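Local coordinates for protein carboxypeptidase 1 (PDB 5GIV) that probably releases amino acids one at a time from the C-terminus of peptides with broad specificity, as a zinc-dependent carboxypeptidase of the M32 family, at residues A[362-367]-A[408-413]. Numbering follows the deposited sequence.
Sequences ITRFEL and VHWYFG
W410 reaches R364 and L367 with the far end of its indole, on the six-membered ring. Its CZ2 lies 3.7 Å from the backbone O of R364. That oxygen sits at the ring edge, close to the ring plane, so it meets the C-H rim and not the pi face. The CB of R364 is 4.1 Å from the same CZ2. Three residues on, nearly one helical turn, the CB of L367 comes obliquely to the neighbouring ring carbon, CH2 of W410, also at 4.1 Å. No hydrogen bond crosses between 362-367 and 408-413, and the CA atoms of R364 and W410 stay 10.0 Å apart. The indole spans this gap with its CG anti to its own carbonyl carbon (chi1 -60°) and CB pointing toward the helix.

The second shell holds W410 and R364. The indole NE1 of W410 is hydrogen-bonded to E368, which follows L367 on helix 357-372. L381 and L135 also touch the W410 side chain. The R364 side chain, bent at chi2 (148°), runs away from the indole to a salt bridge with D407, just before 408-413, and a hydrogen bond with Y389 of helix 381-393.

A leucine in place of W410 would probably leave E368 without its indole N-H partner and open a gap beside R364 and L367.

The contact joins helix 357-372 to the loop between helices 381-393 and 420-439, in the buried interior of this largely helical M32 fold. The side chain of R364 is about 14 Å from the bound zinc ion, so the contact lies outside the metal's coordination shell. The indole rim makes only van der Waals contact with 362-367, and two polar ties, W410 to E368 and R364 to D407, hold the loop to the helix around it.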
ATOM      1  N   ILE A 362      -9.135   0.075  34.118  1.00 21.80           N
ATOM      2  CA  ILE A 362      -9.728  -0.656  35.235  1.00 21.89           C
ATOM      3  C   ILE A 362     -11.219  -0.853  35.009  1.00 21.82           C
ATOM      4  O   ILE A 362     -11.760  -1.943  35.224  1.00 21.84           O
ATOM      5  CB  ILE A 362      -9.459   0.072  36.562  1.00 22.06           C
ATOM      6  CG1 ILE A 362      -7.955   0.135  36.837  1.00 22.17           C
ATOM      7  CG2 ILE A 362     -10.241  -0.595  37.698  1.00 22.14           C
ATOM      8  CD1 ILE A 362      -7.590   0.964  38.041  1.00 22.36           C
ATOM      9  N   THR A 363     -11.915   0.208  34.601  1.00 19.60           N
ATOM     10  CA  THR A 363     -13.335   0.074  34.303  1.00 19.52           C
ATOM     11  C   THR A 363     -13.595  -1.087  33.347  1.00 19.43           C
ATOM     12  O   THR A 363     -14.406  -1.972  33.633  1.00 19.43           O
ATOM     13  CB  THR A 363     -13.861   1.379  33.709  1.00 19.43           C
ATOM     14  OG1 THR A 363     -13.679   2.427  34.664  1.00 19.53           O
ATOM     15  CG2 THR A 363     -15.348   1.251  33.356  1.00 19.34           C
ATOM     16  N   ARG A 364     -12.899  -1.099  32.205  1.00 17.14           N
ATOM     17  CA  ARG A 364     -13.137  -2.125  31.195  1.00 17.16           C
ATOM     18  C   ARG A 364     -12.767  -3.515  31.705  1.00 17.17           C
ATOM     19  O   ARG A 364     -13.517  -4.480  31.509  1.00 17.19           O
ATOM     20  CB  ARG A 364     -12.347  -1.796  29.933  1.00 17.18           C
ATOM     21  CG  ARG A 364     -12.854  -0.582  29.197  1.00 17.18           C
ATOM     22  CD  ARG A 364     -11.733   0.175  28.491  1.00 17.18           C
ATOM     23  NE  ARG A 364     -12.271   1.227  27.631  1.00 17.19           N
ATOM     24  CZ  ARG A 364     -12.773   2.376  28.080  1.00 17.18           C
ATOM     25  NH1 ARG A 364     -12.822   2.623  29.386  1.00 17.16           N
ATOM     26  NH2 ARG A 364     -13.252   3.269  27.220  1.00 17.20           N
ATOM     27  N   PHE A 365     -11.615  -3.636  32.372  1.00 20.09           N
ATOM     28  CA  PHE A 365     -11.173  -4.936  32.865  1.00 20.14           C
ATOM     29  C   PHE A 365     -12.204  -5.539  33.814  1.00 20.20           C
ATOM     30  O   PHE A 365     -12.542  -6.724  33.709  1.00 20.20           O
ATOM     31  CB  PHE A 365      -9.817  -4.780  33.547  1.00 20.23           C
ATOM     32  CG  PHE A 365      -9.250  -6.055  34.107  1.00 20.30           C
ATOM     33  CD1 PHE A 365      -8.546  -6.923  33.304  1.00 20.24           C
ATOM     34  CD2 PHE A 365      -9.393  -6.364  35.450  1.00 20.43           C
ATOM     35  CE1 PHE A 365      -8.005  -8.082  33.820  1.00 20.28           C
ATOM     36  CE2 PHE A 365      -8.848  -7.526  35.977  1.00 20.49           C
ATOM     37  CZ  PHE A 365      -8.158  -8.384  35.164  1.00 20.41           C
ATOM     38  N   GLU A 366     -12.722  -4.733  34.744  1.00 32.90           N
ATOM     39  CA  GLU A 366     -13.667  -5.256  35.723  1.00 32.99           C
ATOM     40  C   GLU A 366     -14.988  -5.658  35.075  1.00 32.93           C
ATOM     41  O   GLU A 366     -15.619  -6.627  35.514  1.00 32.98           O
ATOM     42  CB  GLU A 366     -13.877  -4.231  36.838  1.00 33.08           C
ATOM     43  CG  GLU A 366     -12.671  -4.134  37.781  1.00 33.24           C
ATOM     44  CD  GLU A 366     -12.817  -3.081  38.868  1.00 33.39           C
ATOM     45  OE1 GLU A 366     -13.816  -2.318  38.853  1.00 33.36           O
ATOM     46  OE2 GLU A 366     -11.912  -2.996  39.732  1.00 33.53           O
ATOM     47  N   LEU A 367     -15.402  -4.960  34.011  1.00 26.28           N
ATOM     48  CA  LEU A 367     -16.587  -5.380  33.272  1.00 26.20           C
ATOM     49  C   LEU A 367     -16.327  -6.686  32.535  1.00 26.19           C
ATOM     50  O   LEU A 367     -17.222  -7.533  32.422  1.00 26.18           O
ATOM     51  CB  LEU A 367     -17.021  -4.283  32.293  1.00 26.09           C
ATOM     52  CG  LEU A 367     -17.540  -2.972  32.899  1.00 26.07           C
ATOM     53  CD1 LEU A 367     -17.578  -1.861  31.858  1.00 25.97           C
ATOM     54  CD2 LEU A 367     -18.929  -3.165  33.515  1.00 26.09           C
ATOM     55  N   VAL A 408     -13.444  -0.115  20.188  1.00 17.97           N
ATOM     56  CA  VAL A 408     -13.695  -1.156  19.197  1.00 17.98           C
ATOM     57  C   VAL A 408     -13.390  -2.562  19.714  1.00 18.01           C
ATOM     58  O   VAL A 408     -13.863  -3.542  19.123  1.00 18.03           O
ATOM     59  CB  VAL A 408     -12.870  -0.916  17.916  1.00 17.99           C
ATOM     60  CG1 VAL A 408     -11.410  -1.213  18.142  1.00 18.02           C
ATOM     61  CG2 VAL A 408     -13.399  -1.756  16.776  1.00 18.01           C
ATOM     62  N   HIS A 409     -12.635  -2.691  20.808  1.00 18.42           N
ATOM     63  CA  HIS A 409     -12.032  -3.980  21.146  1.00 18.45           C
ATOM     64  C   HIS A 409     -13.065  -5.105  21.213  1.00 18.46           C
ATOM     65  O   HIS A 409     -12.924  -6.129  20.538  1.00 18.48           O
ATOM     66  CB  HIS A 409     -11.249  -3.868  22.458  1.00 18.48           C
ATOM     67  CG  HIS A 409     -10.163  -2.836  22.423  1.00 18.49           C
ATOM     68  ND1 HIS A 409     -10.403  -1.513  22.112  1.00 18.47           N
ATOM     69  CD2 HIS A 409      -8.831  -2.935  22.645  1.00 18.50           C
ATOM     70  CE1 HIS A 409      -9.269  -0.839  22.159  1.00 18.48           C
ATOM     71  NE2 HIS A 409      -8.297  -1.680  22.470  1.00 18.50           N
ATOM     72  N   TRP A 410     -14.121  -4.930  22.013  1.00 18.51           N
ATOM     73  CA  TRP A 410     -15.102  -6.001  22.189  1.00 18.54           C
ATOM     74  C   TRP A 410     -15.963  -6.242  20.951  1.00 18.53           C
ATOM     75  O   TRP A 410     -16.713  -7.226  20.918  1.00 18.56           O
ATOM     76  CB  TRP A 410     -16.015  -5.690  23.375  1.00 18.55           C
ATOM     77  CG  TRP A 410     -15.297  -5.547  24.680  1.00 18.58           C
ATOM     78  CD1 TRP A 410     -14.069  -6.057  25.006  1.00 18.61           C
ATOM     79  CD2 TRP A 410     -15.757  -4.842  25.840  1.00 18.60           C
ATOM     80  NE1 TRP A 410     -13.741  -5.711  26.294  1.00 18.65           N
ATOM     81  CE2 TRP A 410     -14.762  -4.967  26.829  1.00 18.65           C
ATOM     82  CE3 TRP A 410     -16.917  -4.120  26.139  1.00 18.57           C
ATOM     83  CZ2 TRP A 410     -14.888  -4.392  28.094  1.00 18.70           C
ATOM     84  CZ3 TRP A 410     -17.042  -3.556  27.394  1.00 18.62           C
ATOM     85  CH2 TRP A 410     -16.034  -3.696  28.356  1.00 18.68           C
ATOM     86  N   TYR A 411     -15.871  -5.393  19.928  1.00 22.32           N
ATOM     87  CA  TYR A 411     -16.679  -5.569  18.732  1.00 22.33           C
ATOM     88  C   TYR A 411     -15.888  -6.113  17.551  1.00 22.37           C
ATOM     89  O   TYR A 411     -16.501  -6.547  16.567  1.00 22.40           O
ATOM     90  CB  TYR A 411     -17.333  -4.239  18.337  1.00 22.28           C
ATOM     91  CG  TYR A 411     -18.114  -3.629  19.468  1.00 22.24           C
ATOM     92  CD1 TYR A 411     -19.418  -4.028  19.730  1.00 22.25           C
ATOM     93  CD2 TYR A 411     -17.536  -2.680  20.297  1.00 22.21           C
ATOM     94  CE1 TYR A 411     -20.126  -3.484  20.770  1.00 22.22           C
ATOM     95  CE2 TYR A 411     -18.237  -2.137  21.342  1.00 22.19           C
ATOM     96  CZ  TYR A 411     -19.526  -2.540  21.574  1.00 22.22           C
ATOM     97  OH  TYR A 411     -20.228  -1.996  22.621  1.00 22.22           O
ATOM     98  N   PHE A 412     -14.557  -6.088  17.618  1.00 38.73           N
ATOM     99  CA  PHE A 412     -13.699  -6.616  16.566  1.00 38.77           C
ATOM    100  C   PHE A 412     -12.765  -7.695  17.100  1.00 38.77           C
ATOM    101  O   PHE A 412     -11.751  -8.002  16.473  1.00 38.77           O
ATOM    102  CB  PHE A 412     -12.899  -5.486  15.924  1.00 38.79           C
ATOM    103  CG  PHE A 412     -12.344  -5.827  14.573  1.00 38.85           C
ATOM    104  CD1 PHE A 412     -12.873  -6.876  13.833  1.00 38.91           C
ATOM    105  CD2 PHE A 412     -11.293  -5.096  14.038  1.00 38.87           C
ATOM    106  CE1 PHE A 412     -12.363  -7.192  12.580  1.00 38.95           C
ATOM    107  CE2 PHE A 412     -10.777  -5.403  12.785  1.00 38.90           C
ATOM    108  CZ  PHE A 412     -11.310  -6.453  12.059  1.00 38.93           C
ATOM    109  N   GLY A 413     -13.074  -8.256  18.260  1.00 28.05           N
ATOM    110  CA  GLY A 413     -12.246  -9.263  18.865  1.00 28.05           C
ATOM    111  C   GLY A 413     -12.896  -9.845  20.103  1.00 28.09           C
ATOM    112  O   GLY A 413     -14.054  -9.556  20.421  1.00 28.11           O
TER